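Local coordinates for protein nucleoporin nup120 (Schizosaccharomyces pombe, PDB 4GQ2) that serves as a structural component of the nuclear pore complex, which can also dock transiently associated nuclear transport factors, at residues 500-503 with 504-507; 510-513 with 514-518. One frame throughout, in Å; residues are numbered along the deposited sequence.

Contact 1 (500-503 with 504-507)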
ATOM      1  N   TYR A 500      16.816  -7.005 -13.196  1.00 31.70           N
ATOM      2  CA  TYR A 500      16.674  -7.583 -11.856  1.00 32.32           C
ATOM      3  C   TYR A 500      17.847  -7.173 -10.971  1.00 37.12           C
ATOM      4  O   TYR A 500      17.652  -6.724  -9.833  1.00 36.99           O
ATOM      5  CB  TYR A 500      16.576  -9.118 -11.929  1.00 37.23           C
ATOM      6  CG  TYR A 500      16.343  -9.790 -10.589  1.00 37.05           C
ATOM      7  CD1 TYR A 500      17.393  -9.986  -9.689  1.00 34.76           C
ATOM      8  CD2 TYR A 500      15.071 -10.212 -10.216  1.00 33.62           C
ATOM      9  CE1 TYR A 500      17.177 -10.580  -8.454  1.00 35.37           C
ATOM     10  CE2 TYR A 500      14.848 -10.820  -8.991  1.00 37.88           C
ATOM     11  CZ  TYR A 500      15.902 -11.005  -8.116  1.00 39.61           C
ATOM     12  OH  TYR A 500      15.669 -11.599  -6.897  1.00 39.81           O
ATOM     13  N   ASN A 501      19.060  -7.320 -11.504  1.00 38.35           N
ATOM     14  CA  ASN A 501      20.286  -7.027 -10.753  1.00 35.42           C
ATOM     15  C   ASN A 501      20.442  -5.556 -10.396  1.00 36.19           C
ATOM     16  O   ASN A 501      20.945  -5.220  -9.320  1.00 45.31           O
ATOM     17  CB  ASN A 501      21.527  -7.516 -11.516  1.00 34.37           C
ATOM     18  CG  ASN A 501      21.592  -9.032 -11.636  1.00 36.03           C
ATOM     19  OD1 ASN A 501      20.884  -9.767 -10.939  1.00 43.36           O
ATOM     20  ND2 ASN A 501      22.451  -9.506 -12.521  1.00 34.48           N
ATOM     21  N   GLU A 502      20.022  -4.677 -11.297  1.00 32.79           N
ATOM     22  CA  GLU A 502      20.039  -3.252 -10.991  1.00 33.76           C
ATOM     23  C   GLU A 502      19.076  -2.934  -9.839  1.00 32.00           C
ATOM     24  O   GLU A 502      19.435  -2.222  -8.900  1.00 39.00           O
ATOM     25  CB  GLU A 502      19.731  -2.410 -12.232  1.00 32.71           C
ATOM     26  CG  GLU A 502      19.995  -0.917 -12.057  1.00 38.74           C
ATOM     27  CD  GLU A 502      21.458  -0.562 -11.808  1.00 40.56           C
ATOM     28  OE1 GLU A 502      21.776   0.641 -11.793  1.00 54.33           O
ATOM     29  OE2 GLU A 502      22.297  -1.463 -11.628  1.00 44.57           O
ATOM     30  N   TRP A 503      17.863  -3.472  -9.905  1.00 29.29           N
ATOM     31  CA  TRP A 503      16.908  -3.313  -8.798  1.00 32.48           C
ATOM     32  C   TRP A 503      17.496  -3.836  -7.518  1.00 33.38           C
ATOM     33  O   TRP A 503      17.458  -3.159  -6.494  1.00 39.37           O
ATOM     34  CB  TRP A 503      15.603  -4.025  -9.106  1.00 31.64           C
ATOM     35  CG  TRP A 503      14.639  -3.241  -9.963  1.00 30.14           C
ATOM     36  CD1 TRP A 503      14.294  -3.475 -11.288  1.00 40.78           C
ATOM     37  CD2 TRP A 503      13.848  -2.074  -9.569  1.00 29.65           C
ATOM     38  NE1 TRP A 503      13.372  -2.559 -11.724  1.00 36.64           N
ATOM     39  CE2 TRP A 503      13.061  -1.694 -10.743  1.00 32.64           C
ATOM     40  CE3 TRP A 503      13.710  -1.337  -8.394  1.00 36.61           C
ATOM     41  CZ2 TRP A 503      12.191  -0.612 -10.725  1.00 34.68           C
ATOM     42  CZ3 TRP A 503      12.829  -0.254  -8.387  1.00 31.34           C
ATOM     43  CH2 TRP A 503      12.089   0.098  -9.524  1.00 36.05           C
ATOM     44  N   GLU A 504      18.079  -5.034  -7.569  1.00 36.95           N
ATOM     45  CA  GLU A 504      18.736  -5.610  -6.405  1.00 38.67           C
ATOM     46  C   GLU A 504      19.801  -4.704  -5.787  1.00 39.00           C
ATOM     47  O   GLU A 504      19.818  -4.516  -4.562  1.00 44.07           O
ATOM     48  CB  GLU A 504      19.342  -6.971  -6.722  1.00 45.97           C
ATOM     49  CG  GLU A 504      19.981  -7.631  -5.506  1.00 40.80           C
ATOM     50  CD  GLU A 504      20.135  -9.124  -5.669  1.00 54.70           C
ATOM     51  OE1 GLU A 504      20.739  -9.552  -6.677  1.00 51.44           O
ATOM     52  OE2 GLU A 504      19.654  -9.865  -4.784  1.00 60.88           O
ATOM     53  N   ARG A 505      20.672  -4.142  -6.623  1.00 34.70           N
ATOM     54  CA  ARG A 505      21.724  -3.248  -6.132  1.00 43.76           C
ATOM     55  C   ARG A 505      21.117  -2.055  -5.420  1.00 39.16           C
ATOM     56  O   ARG A 505      21.570  -1.663  -4.343  1.00 44.17           O
ATOM     57  CB  ARG A 505      22.612  -2.745  -7.273  1.00 43.83           C
ATOM     58  CG  ARG A 505      23.652  -3.742  -7.739  1.00 50.14           C
ATOM     59  CD  ARG A 505      24.448  -3.216  -8.930  1.00 47.58           C
ATOM     60  NE  ARG A 505      24.961  -4.341  -9.705  1.00 55.02           N
ATOM     61  CZ  ARG A 505      24.512  -4.709 -10.904  1.00 53.49           C
ATOM     62  NH1 ARG A 505      23.554  -4.013 -11.517  1.00 37.92           N
ATOM     63  NH2 ARG A 505      25.045  -5.769 -11.501  1.00 50.12           N
ATOM     64  N   PHE A 506      20.088  -1.478  -6.034  1.00 39.95           N
ATOM     65  CA  PHE A 506      19.420  -0.328  -5.462  1.00 37.98           C
ATOM     66  C   PHE A 506      18.821  -0.669  -4.094  1.00 38.30           C
ATOM     67  O   PHE A 506      18.982   0.093  -3.135  1.00 36.81           O
ATOM     68  CB  PHE A 506      18.352   0.211  -6.409  1.00 34.67           C
ATOM     69  CG  PHE A 506      17.769   1.502  -5.956  1.00 39.44           C
ATOM     70  CD1 PHE A 506      18.460   2.693  -6.145  1.00 38.97           C
ATOM     71  CD2 PHE A 506      16.544   1.533  -5.296  1.00 40.99           C
ATOM     72  CE1 PHE A 506      17.929   3.896  -5.706  1.00 44.40           C
ATOM     73  CE2 PHE A 506      16.008   2.733  -4.850  1.00 46.56           C
ATOM     74  CZ  PHE A 506      16.700   3.918  -5.056  1.00 40.15           C
ATOM     75  N   ALA A 507      18.162  -1.825  -4.009  1.00 33.19           N
ATOM     76  CA  ALA A 507      17.565  -2.295  -2.761  1.00 39.69           C
ATOM     77  C   ALA A 507      18.620  -2.506  -1.686  1.00 40.74           C
ATOM     78  O   ALA A 507      18.396  -2.164  -0.518  1.00 50.54           O
ATOM     79  CB  ALA A 507      16.766  -3.570  -2.992  1.00 40.70           C
TER
HETATM   80  O   HOH W   1      17.671 -11.375  -5.062  1.00 51.05           O
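Y500 and E504 face each other one turn apart on helix 492-515, where four successive i to i+4 backbone bonds run from E504, R505, F506 and A507 back to Y500, N501, E502 and W503. The direct polar link between side chains is a salt bridge. R505 NH1 lies 2.8 Å from E502 OE2, three residues earlier, and the N-H...O angle is a bent 138°. E502 bends at chi2 (64°), bringing OE2 to the edge of the guanidinium, near its plane. N501 O lies over one guanidinium face, and N501 CB runs alongside, 3.9 Å from R505 NH2. A water joins Y500 and E504. It accepts from Y500 OH at 2.7 Å and donates to E504 OE2 at 2.5 Å. The carboxylate stands nearly perpendicular to the ring (86°), with E504 OE1 4.1 Å from Y500 CE1 at the ring edge. Y500 OH also accepts from the backbone N of F408, so two bonds grip it. W503 packs on W423, which Y500 and E504 also touch, with ring planes nearly parallel, and its NE1 bonds S420 OG. Y500, W503 and F506 thus turn to helices 419-428 and 464-478 or nearby loops. R505 is exposed and E502 lies between, so their ion pair probably adds modestly to helix stability.

Contact 2 (510-513 with 514-518)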
ATOM      1  N   VAL A 510      19.767   0.961  -0.436  1.00 32.36           N
ATOM      2  CA  VAL A 510      18.725   1.501   0.418  1.00 33.90           C
ATOM      3  C   VAL A 510      18.784   0.876   1.814  1.00 36.07           C
ATOM      4  O   VAL A 510      18.878   1.595   2.810  1.00 39.84           O
ATOM      5  CB  VAL A 510      17.332   1.308  -0.209  1.00 33.57           C
ATOM      6  CG1 VAL A 510      16.236   1.620   0.804  1.00 33.99           C
ATOM      7  CG2 VAL A 510      17.185   2.196  -1.431  1.00 29.06           C
ATOM      8  N   ALA A 511      18.752  -0.454   1.877  1.00 36.00           N
ATOM      9  CA  ALA A 511      18.855  -1.176   3.149  1.00 35.11           C
ATOM     10  C   ALA A 511      20.162  -0.878   3.871  1.00 36.63           C
ATOM     11  O   ALA A 511      20.185  -0.806   5.101  1.00 40.76           O
ATOM     12  CB  ALA A 511      18.694  -2.683   2.943  1.00 26.88           C
ATOM     13  N   TYR A 512      21.242  -0.698   3.112  1.00 40.53           N
ATOM     14  CA  TYR A 512      22.559  -0.438   3.704  1.00 44.58           C
ATOM     15  C   TYR A 512      22.604   0.925   4.390  1.00 45.15           C
ATOM     16  O   TYR A 512      23.080   1.050   5.518  1.00 47.97           O
ATOM     17  CB  TYR A 512      23.681  -0.565   2.663  1.00 44.01           C
ATOM     18  CG  TYR A 512      25.028  -0.089   3.158  1.00 46.80           C
ATOM     19  CD1 TYR A 512      25.823  -0.892   3.990  1.00 48.90           C
ATOM     20  CD2 TYR A 512      25.508   1.170   2.800  1.00 44.87           C
ATOM     21  CE1 TYR A 512      27.059  -0.444   4.444  1.00 44.65           C
ATOM     22  CE2 TYR A 512      26.735   1.625   3.249  1.00 51.29           C
ATOM     23  CZ  TYR A 512      27.507   0.823   4.068  1.00 50.14           C
ATOM     24  OH  TYR A 512      28.719   1.309   4.496  1.00 45.39           O
ATOM     25  N   LEU A 513      22.101   1.941   3.703  1.00 47.28           N
ATOM     26  CA  LEU A 513      22.043   3.281   4.267  1.00 45.24           C
ATOM     27  C   LEU A 513      21.084   3.337   5.442  1.00 50.47           C
ATOM     28  O   LEU A 513      21.410   3.911   6.488  1.00 49.03           O
ATOM     29  CB  LEU A 513      21.611   4.286   3.204  1.00 46.64           C
ATOM     30  CG  LEU A 513      22.563   4.515   2.029  1.00 42.45           C
ATOM     31  CD1 LEU A 513      21.916   5.508   1.085  1.00 41.75           C
ATOM     32  CD2 LEU A 513      23.920   5.022   2.496  1.00 38.10           C
ATOM     33  N   ASP A 514      19.910   2.725   5.275  1.00 40.22           N
ATOM     34  CA  ASP A 514      18.852   2.869   6.258  1.00 36.71           C
ATOM     35  C   ASP A 514      19.175   2.171   7.552  1.00 33.64           C
ATOM     36  O   ASP A 514      18.679   2.559   8.603  1.00 35.69           O
ATOM     37  CB  ASP A 514      17.512   2.354   5.745  1.00 36.95           C
ATOM     38  CG  ASP A 514      16.366   2.751   6.660  1.00 36.42           C
ATOM     39  OD1 ASP A 514      16.040   3.954   6.734  1.00 40.26           O
ATOM     40  OD2 ASP A 514      15.805   1.866   7.322  1.00 38.45           O
ATOM     41  N   HIS A 515      19.999   1.135   7.462  1.00 32.72           N
ATOM     42  CA  HIS A 515      20.397   0.350   8.618  1.00 36.60           C
ATOM     43  C   HIS A 515      21.213   1.135   9.612  1.00 36.01           C
ATOM     44  O   HIS A 515      21.204   0.828  10.802  1.00 40.26           O
ATOM     45  CB  HIS A 515      21.124  -0.919   8.177  1.00 37.81           C
ATOM     46  CG  HIS A 515      21.355  -1.902   9.291  1.00 43.89           C
ATOM     47  ND1 HIS A 515      20.405  -2.194  10.213  1.00 45.72           N
ATOM     48  CD2 HIS A 515      22.470  -2.669   9.616  1.00 41.24           C
ATOM     49  CE1 HIS A 515      20.890  -3.100  11.081  1.00 40.29           C
ATOM     50  NE2 HIS A 515      22.156  -3.390  10.717  1.00 43.14           N
ATOM     51  N   PHE A 516      21.903   2.173   9.148  1.00 36.17           N
ATOM     52  CA  PHE A 516      22.566   3.113  10.061  1.00 38.21           C
ATOM     53  C   PHE A 516      21.556   3.798  10.985  1.00 42.15           C
ATOM     54  O   PHE A 516      21.875   4.120  12.129  1.00 46.70           O
ATOM     55  CB  PHE A 516      23.392   4.152   9.284  1.00 35.08           C
ATOM     56  CG  PHE A 516      24.618   3.579   8.626  1.00 42.84           C
ATOM     57  CD1 PHE A 516      25.699   3.129   9.395  1.00 41.92           C
ATOM     58  CD2 PHE A 516      24.699   3.478   7.238  1.00 43.34           C
ATOM     59  CE1 PHE A 516      26.826   2.584   8.793  1.00 37.62           C
ATOM     60  CE2 PHE A 516      25.829   2.941   6.630  1.00 47.36           C
ATOM     61  CZ  PHE A 516      26.892   2.493   7.409  1.00 47.01           C
ATOM     62  N   GLY A 517      20.335   4.006  10.487  1.00 38.17           N
ATOM     63  CA  GLY A 517      19.258   4.579  11.288  1.00 39.58           C
ATOM     64  C   GLY A 517      18.686   3.652  12.356  1.00 41.70           C
ATOM     65  O   GLY A 517      17.841   4.068  13.161  1.00 42.48           O
ATOM     66  N   ASP A 518      19.144   2.402  12.369  1.00 42.30           N
ATOM     67  CA  ASP A 518      18.670   1.403  13.340  1.00 41.77           C
ATOM     68  C   ASP A 518      19.409   1.423  14.678  1.00 44.53           C
ATOM     69  O   ASP A 518      19.031   0.702  15.606  1.00 40.73           O
ATOM     70  CB  ASP A 518      18.698  -0.000  12.733  1.00 37.64           C
ATOM     71  CG  ASP A 518      17.745  -0.140  11.560  1.00 43.93           C
ATOM     72  OD1 ASP A 518      16.646   0.454  11.609  1.00 42.53           O
ATOM     73  OD2 ASP A 518      18.094  -0.834  10.585  1.00 44.10           O
TER
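D514 N donates to V510 O at 2.9 Å, the shortest sound polar bond across this turn of helix. One residue on, H515 N makes a bent bond to A511 O at 3.1 Å, and H515 CB is 3.2 Å from the same oxygen. Within 514-518, H515 ND1 donates to D518 OD2 at 2.7 Å. That bond is nearly straight, lies in the plane of the imidazole and uses the anti lone pair of the carboxylate. K539 forms salt bridges with both D514 and D518. D518 therefore meets H515 through one oxygen and K539 through the other, which would tend to favour its charged form. The main side-chain contact is a T-shaped pair. The edge of F516 points at one face of Y512, with centroids 5.2 Å apart and planes at 82°. Y512 projects outward from the helix, CG anti to the backbone N (chi1 171°). F516, with CG anti to the carbonyl carbon (chi1 -70°), leans back one turn over its ring. F516 CE2 comes within 3.7 Å of Y512 CZ, offset toward the rim, and F516 CD2 lies 3.4 Å from Y512 O. Y512 OH bonds E48, and K52 makes a cation-pi contact with F516, so the aromatic pair packs against helix 46-55 through both polar and ring contacts.

Both contacts lie on helix 492-515, contact 1 midway along it and contact 2 running into its C-terminal end. Their centres are about 16 Å apart, and contact 1 comes first along the chain. Neither touches the other beyond their shared helix. The surroundings change along it: 500-507 packs against helices 419-428 and 464-478, whereas 510-518 meets helices 434-443 and 46-55 and the start of strand 539-544. That strand and strand 520-525, which follows contact 2 directly, belong, with strand 532-536, to one mixed sheet of the propeller. All four segments are part of the Nup120/160 beta-propeller region. The helix thus joins a helical bundle inserted in that region to that sheet.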